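PDB 5DYN: putative peptidase from Bacteroides fragilis, which is a cysteine protease of the clostripain family, represented here by its N-terminal part, and probably cleaves and so activates the B. fragilis toxin. Local coordinates for residues Thr17-Met22 and Tyr111-Trp116; Ala24-Ala29 and Trp116-Gly121. All blocks are in the same frame, centred on the assembly; numbering follows the deposited sequence.

Contact 1 of 2, residues Thr17-Met22 and Tyr111-Trp116; sequences TVLVYM and YGMVFW
Thr17-Met22 and Tyr111-Trp116 lie side by side as parallel strands, 13° apart, in the sheet of the α/β fold shared by clan CD peptidases. The ladder uses one edge of each strand: the N-H and C=O groups of Leu19 and Tyr21 and the C=O of Thr17 face those of Gly112 and Val114 and the N-H of Trp116. The two bonds at the Thr17 end, Gly112 N to Thr17 O and Leu19 N to Gly112 O, are longer than the three that follow, among them Tyr21 N to Val114 O at 2.8 Å.

On one face, Val20 and Val114 stand level and point the same way. Each turns CG1 opposite its own backbone N, so like methyls meet: CG2 of Val20 is 3.8 Å from CG2 of Val114, and the CG1 atoms of the same two residues are 3.9 Å apart. Val18 CG1 adds a slanting touch at 4.1 Å to Val114 CG2. β-Branched valines suit this place, being compact and at ease in extended backbone, while Gly112 beside Val18 presents no side chain at all.

Farther along this face, Met22 swings CG away from its carbonyl carbon (chi1 -50°) and sets CG 3.7 Å from Trp116 CB. Its SD then sits over the five-membered ring of Trp116, 4.4 Å from the centroid, in a Met-aromatic contact. The indole NE1 is bonded to Asp35. Helix 29-43 packs on Val20, Met22 and Trp116.

Toward helix 92-105, Leu19 CB approaches Met113 CG at 4.3 Å; the hydroxyls of Thr17, Tyr21 and Tyr111 on this face bond to Tyr106, Ser89 and Ala108. Residues 113-116 also pair with a strand of the partner chain. Five backbone hydrogen bonds thus hold the register, while apolar contacts and the sulfur over the indole close the face of Val20, Met22 and Trp116.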
loop_
_atom_site.group_PDB
_atom_site.type_symbol
_atom_site.label_atom_id
_atom_site.label_comp_id
_atom_site.label_asym_id
_atom_site.label_seq_id
_atom_site.Cartn_x
_atom_site.Cartn_y
_atom_site.Cartn_z
ATOM N N THR A 17 -12.166 2.986 15.168
ATOM C CA THR A 17 -11.561 1.666 15.322
ATOM C C THR A 17 -10.587 1.376 14.184
ATOM O O THR A 17 -10.941 1.485 13.010
ATOM C CB THR A 17 -12.626 0.553 15.369
ATOM O OG1 THR A 17 -13.458 0.729 16.522
ATOM C CG2 THR A 17 -11.964 -0.818 15.434
ATOM N N VAL A 18 -9.359 1.012 14.537
ATOM C CA VAL A 18 -8.352 0.673 13.540
ATOM C C VAL A 18 -7.811 -0.733 13.772
ATOM O O VAL A 18 -7.321 -1.050 14.854
ATOM C CB VAL A 18 -7.180 1.675 13.551
ATOM C CG1 VAL A 18 -6.113 1.260 12.545
ATOM C CG2 VAL A 18 -7.678 3.085 13.262
ATOM N N LEU A 19 -7.911 -1.577 12.750
ATOM C CA LEU A 19 -7.346 -2.918 12.808
ATOM C C LEU A 19 -6.017 -2.961 12.066
ATOM O O LEU A 19 -5.950 -2.624 10.882
ATOM C CB LEU A 19 -8.318 -3.940 12.214
ATOM C CG LEU A 19 -7.788 -5.352 11.948
ATOM C CD1 LEU A 19 -7.320 -6.014 13.233
ATOM C CD2 LEU A 19 -8.849 -6.198 11.266
ATOM N N VAL A 20 -4.960 -3.361 12.765
ATOM C CA VAL A 20 -3.659 -3.535 12.130
ATOM C C VAL A 20 -3.431 -5.014 11.837
ATOM O O VAL A 20 -3.295 -5.826 12.753
ATOM C CB VAL A 20 -2.516 -2.986 13.001
ATOM C CG1 VAL A 20 -1.176 -3.221 12.324
ATOM C CG2 VAL A 20 -2.722 -1.503 13.262
ATOM N N TYR A 21 -3.410 -5.357 10.553
ATOM C CA TYR A 21 -3.317 -6.746 10.122
ATOM C C TYR A 21 -1.881 -7.108 9.756
ATOM O O TYR A 21 -1.377 -6.699 8.712
ATOM C CB TYR A 21 -4.251 -6.995 8.932
ATOM C CG TYR A 21 -4.602 -8.451 8.712
ATOM C CD1 TYR A 21 -3.730 -9.304 8.048
ATOM C CD2 TYR A 21 -5.806 -8.970 9.166
ATOM C CE1 TYR A 21 -4.045 -10.634 7.849
ATOM C CE2 TYR A 21 -6.132 -10.301 8.969
ATOM C CZ TYR A 21 -5.247 -11.127 8.307
ATOM O OH TYR A 21 -5.563 -12.451 8.103
ATOM N N MET A 22 -1.229 -7.886 10.611
ATOM C CA MET A 22 0.179 -8.206 10.414
ATOM C C MET A 22 0.412 -9.636 9.940
ATOM O O MET A 22 0.387 -10.580 10.732
ATOM C CB MET A 22 0.961 -7.969 11.704
ATOM C CG MET A 22 0.707 -6.621 12.336
ATOM S SD MET A 22 1.896 -6.274 13.639
ATOM C CE MET A 22 0.997 -5.038 14.547
ATOM N N TYR A 111 -13.534 4.278 10.773
ATOM C CA TYR A 111 -12.742 3.058 10.717
ATOM C C TYR A 111 -11.483 3.249 9.883
ATOM O O TYR A 111 -11.386 4.175 9.079
ATOM C CB TYR A 111 -13.569 1.906 10.145
ATOM C CG TYR A 111 -14.819 1.601 10.933
ATOM C CD1 TYR A 111 -14.763 0.833 12.089
ATOM C CD2 TYR A 111 -16.055 2.078 10.521
ATOM C CE1 TYR A 111 -15.908 0.547 12.813
ATOM C CE2 TYR A 111 -17.204 1.800 11.238
ATOM C CZ TYR A 111 -17.125 1.034 12.382
ATOM O OH TYR A 111 -18.266 0.757 13.099
ATOM N N GLY A 112 -10.519 2.360 10.088
ATOM C CA GLY A 112 -9.308 2.339 9.294
ATOM C C GLY A 112 -8.684 0.963 9.382
ATOM O O GLY A 112 -8.953 0.215 10.326
ATOM N N MET A 113 -7.865 0.610 8.399
ATOM C CA MET A 113 -7.155 -0.658 8.464
ATOM C C MET A 113 -5.719 -0.507 7.982
ATOM O O MET A 113 -5.446 0.183 6.995
ATOM C CB MET A 113 -7.878 -1.736 7.651
ATOM C CG MET A 113 -7.481 -3.152 8.052
ATOM S SD MET A 113 -8.380 -4.459 7.197
ATOM C CE MET A 113 -10.063 -3.907 7.420
ATOM N N VAL A 114 -4.808 -1.155 8.703
ATOM C CA VAL A 114 -3.393 -1.159 8.367
ATOM C C VAL A 114 -2.983 -2.533 7.858
ATOM O O VAL A 114 -3.342 -3.558 8.441
ATOM C CB VAL A 114 -2.523 -0.778 9.581
ATOM C CG1 VAL A 114 -1.045 -0.801 9.218
ATOM C CG2 VAL A 114 -2.928 0.585 10.106
ATOM N N PHE A 115 -2.232 -2.553 6.765
ATOM C CA PHE A 115 -1.800 -3.807 6.167
ATOM C C PHE A 115 -0.289 -3.961 6.284
ATOM O O PHE A 115 0.477 -3.236 5.646
ATOM C CB PHE A 115 -2.258 -3.873 4.713
ATOM C CG PHE A 115 -3.752 -3.858 4.558
ATOM C CD1 PHE A 115 -4.446 -2.658 4.502
ATOM C CD2 PHE A 115 -4.465 -5.043 4.490
ATOM C CE1 PHE A 115 -5.823 -2.641 4.368
ATOM C CE2 PHE A 115 -5.843 -5.032 4.354
ATOM C CZ PHE A 115 -6.520 -3.830 4.292
ATOM N N TRP A 116 0.120 -4.922 7.107
ATOM C CA TRP A 116 1.503 -5.070 7.547
ATOM C C TRP A 116 2.091 -6.392 7.069
ATOM O O TRP A 116 1.818 -7.441 7.663
ATOM C CB TRP A 116 1.562 -4.988 9.078
ATOM C CG TRP A 116 2.914 -4.695 9.682
ATOM C CD1 TRP A 116 3.324 -3.511 10.230
ATOM C CD2 TRP A 116 4.015 -5.606 9.829
ATOM N NE1 TRP A 116 4.610 -3.627 10.701
ATOM C CE2 TRP A 116 5.058 -4.900 10.465
ATOM C CE3 TRP A 116 4.221 -6.946 9.483
ATOM C CZ2 TRP A 116 6.288 -5.488 10.756
ATOM C CZ3 TRP A 116 5.443 -7.527 9.771
ATOM C CH2 TRP A 116 6.461 -6.797 10.403
#

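Contact 2 of 2, residues Ala24-Ala29 and Trp116-Gly121; sequences AQNSLA and WSHGEG. With NA (sodium ion), chain C; NA (sodium ion), chain D.
Ser27 and Leu28 grip the imidazole of His118 from two directions. At the ring edge, Ser27 OG shares a 2.7 Å hydrogen bond with His118 NE2, in which either group could be the donor. Over one face, Leu28 CD1 lies 3.6 Å from the centroid of the His118 ring and almost straight above it, a CH-π contact. Leucine suits the place because its branched end can lie over a flat ring; its CG turns opposite the carbonyl carbon (chi1 -59°), which carries the methyls to His118 and leaves CB for Trp116. This ring belongs to a His-Gly pair just after a hydrophobic strand, consistent with the signature of clan CD peptidases.

Asn26 and His118 run alongside each other with their ends pointing opposite ways, amide and ring planes 61° apart. The CG of Asn26 is wedged between the backbone N and the carbonyl carbon (chi1 45°), and from there OD1 folds forward to accept from Leu28 N at 2.9 Å, a cap on the turn that leads into a helix. The other end of the amide, ND2, donates to Ile23 O and to Gln4 O of the partner chain. Ser117 OG likewise bonds to Ile23 O and to Gln4 N of that chain.

Leu28 CB rests 3.8 Å from Trp116 CH2, while Ala24 CB, small enough to fit, meets Trp116 CZ3 at 3.7 Å. Gln25 points away and reaches out with an extended chain; its OE1 bridges two sodium ions, at 2.4 and 2.5 Å, whose other ligands include Asp58. The contact thus joins the loop between strand 16-23 and helix 29-43 to the segment leaving strand 110-116, with the partner chain alongside.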
loop_
_atom_site.group_PDB
_atom_site.type_symbol
_atom_site.label_atom_id
_atom_site.label_comp_id
_atom_site.label_asym_id
_atom_site.label_seq_id
_atom_site.Cartn_x
_atom_site.Cartn_y
_atom_site.Cartn_z
ATOM N N ALA A 24 3.050 -11.561 9.421
ATOM C CA ALA A 24 4.459 -11.466 9.785
ATOM C C ALA A 24 5.179 -12.812 9.768
ATOM O O ALA A 24 6.327 -12.908 10.200
ATOM C CB ALA A 24 4.592 -10.822 11.156
ATOM N N GLN A 25 4.516 -13.848 9.267
ATOM C CA GLN A 25 5.134 -15.169 9.198
ATOM C C GLN A 25 6.062 -15.236 7.993
ATOM O O GLN A 25 5.825 -15.973 7.032
ATOM C CB GLN A 25 4.073 -16.269 9.135
ATOM C CG GLN A 25 4.622 -17.669 9.357
ATOM C CD GLN A 25 3.524 -18.681 9.574
ATOM O OE1 GLN A 25 2.662 -18.498 10.430
ATOM N NE2 GLN A 25 3.535 -19.750 8.786
ATOM N N ASN A 26 7.129 -14.450 8.061
ATOM C CA ASN A 26 8.060 -14.305 6.960
ATOM C C ASN A 26 9.356 -13.688 7.451
ATOM O O ASN A 26 9.650 -13.725 8.646
ATOM C CB ASN A 26 7.439 -13.454 5.851
ATOM C CG ASN A 26 6.755 -12.212 6.389
ATOM O OD1 ASN A 26 7.296 -11.515 7.246
ATOM N ND2 ASN A 26 5.548 -11.940 5.902
ATOM N N SER A 27 10.118 -13.106 6.533
ATOM C CA SER A 27 11.404 -12.510 6.873
ATOM C C SER A 27 11.260 -11.271 7.758
ATOM O O SER A 27 12.239 -10.802 8.334
ATOM C CB SER A 27 12.170 -12.148 5.600
ATOM O OG SER A 27 11.593 -11.020 4.969
ATOM N N LEU A 28 10.044 -10.746 7.868
ATOM C CA LEU A 28 9.810 -9.527 8.636
ATOM C C LEU A 28 9.443 -9.818 10.085
ATOM O O LEU A 28 9.245 -8.894 10.877
ATOM C CB LEU A 28 8.705 -8.697 7.990
ATOM C CG LEU A 28 8.969 -8.272 6.550
ATOM C CD1 LEU A 28 7.721 -7.652 5.958
ATOM C CD2 LEU A 28 10.142 -7.307 6.489
ATOM N N ALA A 29 9.345 -11.101 10.425
ATOM C CA ALA A 29 8.996 -11.515 11.783
ATOM C C ALA A 29 9.853 -10.852 12.873
ATOM O O ALA A 29 9.308 -10.403 13.877
ATOM C CB ALA A 29 9.071 -13.030 11.908
ATOM N N TRP A 116 0.120 -4.922 7.107
ATOM C CA TRP A 116 1.503 -5.070 7.547
ATOM C C TRP A 116 2.091 -6.392 7.069
ATOM O O TRP A 116 1.818 -7.441 7.663
ATOM C CB TRP A 116 1.562 -4.988 9.078
ATOM C CG TRP A 116 2.914 -4.695 9.682
ATOM C CD1 TRP A 116 3.324 -3.511 10.230
ATOM C CD2 TRP A 116 4.015 -5.606 9.829
ATOM N NE1 TRP A 116 4.610 -3.627 10.701
ATOM C CE2 TRP A 116 5.058 -4.900 10.465
ATOM C CE3 TRP A 116 4.221 -6.946 9.483
ATOM C CZ2 TRP A 116 6.288 -5.488 10.756
ATOM C CZ3 TRP A 116 5.443 -7.527 9.771
ATOM C CH2 TRP A 116 6.461 -6.797 10.403
ATOM N N SER A 117 2.893 -6.341 6.005
ATOM C CA SER A 117 3.559 -7.533 5.472
ATOM C C SER A 117 4.495 -7.191 4.316
ATOM O O SER A 117 4.842 -6.030 4.107
ATOM C CB SER A 117 2.531 -8.564 5.001
ATOM O OG SER A 117 3.127 -9.835 4.831
ATOM N N HIS A 118 4.902 -8.213 3.569
ATOM C CA HIS A 118 5.588 -8.006 2.298
ATOM C C HIS A 118 4.569 -7.598 1.243
ATOM O O HIS A 118 3.391 -7.937 1.348
ATOM C CB HIS A 118 6.333 -9.266 1.850
ATOM C CG HIS A 118 7.652 -9.462 2.529
ATOM N ND1 HIS A 118 8.673 -8.540 2.451
ATOM C CD2 HIS A 118 8.121 -10.481 3.289
ATOM C CE1 HIS A 118 9.712 -8.978 3.140
ATOM N NE2 HIS A 118 9.404 -10.154 3.657
ATOM N N GLY A 119 5.022 -6.875 0.227
ATOM C CA GLY A 119 4.129 -6.377 -0.799
ATOM C C GLY A 119 4.711 -6.496 -2.191
ATOM O O GLY A 119 5.926 -6.429 -2.379
ATOM N N GLU A 120 3.830 -6.675 -3.171
ATOM C CA GLU A 120 4.234 -6.830 -4.561
ATOM C C GLU A 120 3.076 -6.412 -5.467
ATOM O O GLU A 120 2.670 -7.154 -6.361
ATOM C CB GLU A 120 4.663 -8.276 -4.838
ATOM C CG GLU A 120 5.348 -8.521 -6.183
ATOM C CD GLU A 120 6.715 -7.875 -6.284
ATOM O OE1 GLU A 120 7.705 -8.501 -5.847
ATOM O OE2 GLU A 120 6.799 -6.742 -6.803
ATOM N N GLY A 121 2.542 -5.219 -5.206
ATOM C CA GLY A 121 1.504 -4.618 -6.027
ATOM C C GLY A 121 0.380 -5.547 -6.446
ATOM O O GLY A 121 -0.159 -6.294 -5.630
HETATM NA NA NA C . 0.450 -18.534 9.450
HETATM NA NA NA D . 2.521 -17.930 12.807
#

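From the N terminus, strand 16-23 runs first through contact 1 and, past Ile23, straight into the loop of contact 2 that leads to helix 29-43. The chain next builds strands 51-58, 64-70 and 76-83 and helix 92-105 before it returns as strand 110-116. Contact 1 closes this excursion across 88 residues, and contact 2 closes nearly the same one across 86. Because both partners advance in the same direction, the two closures cross rather than nest, and Trp116 takes part in each. Contact 1 joins strands within the sheet, whereas contact 2 ties together the loops at their C-terminal ends.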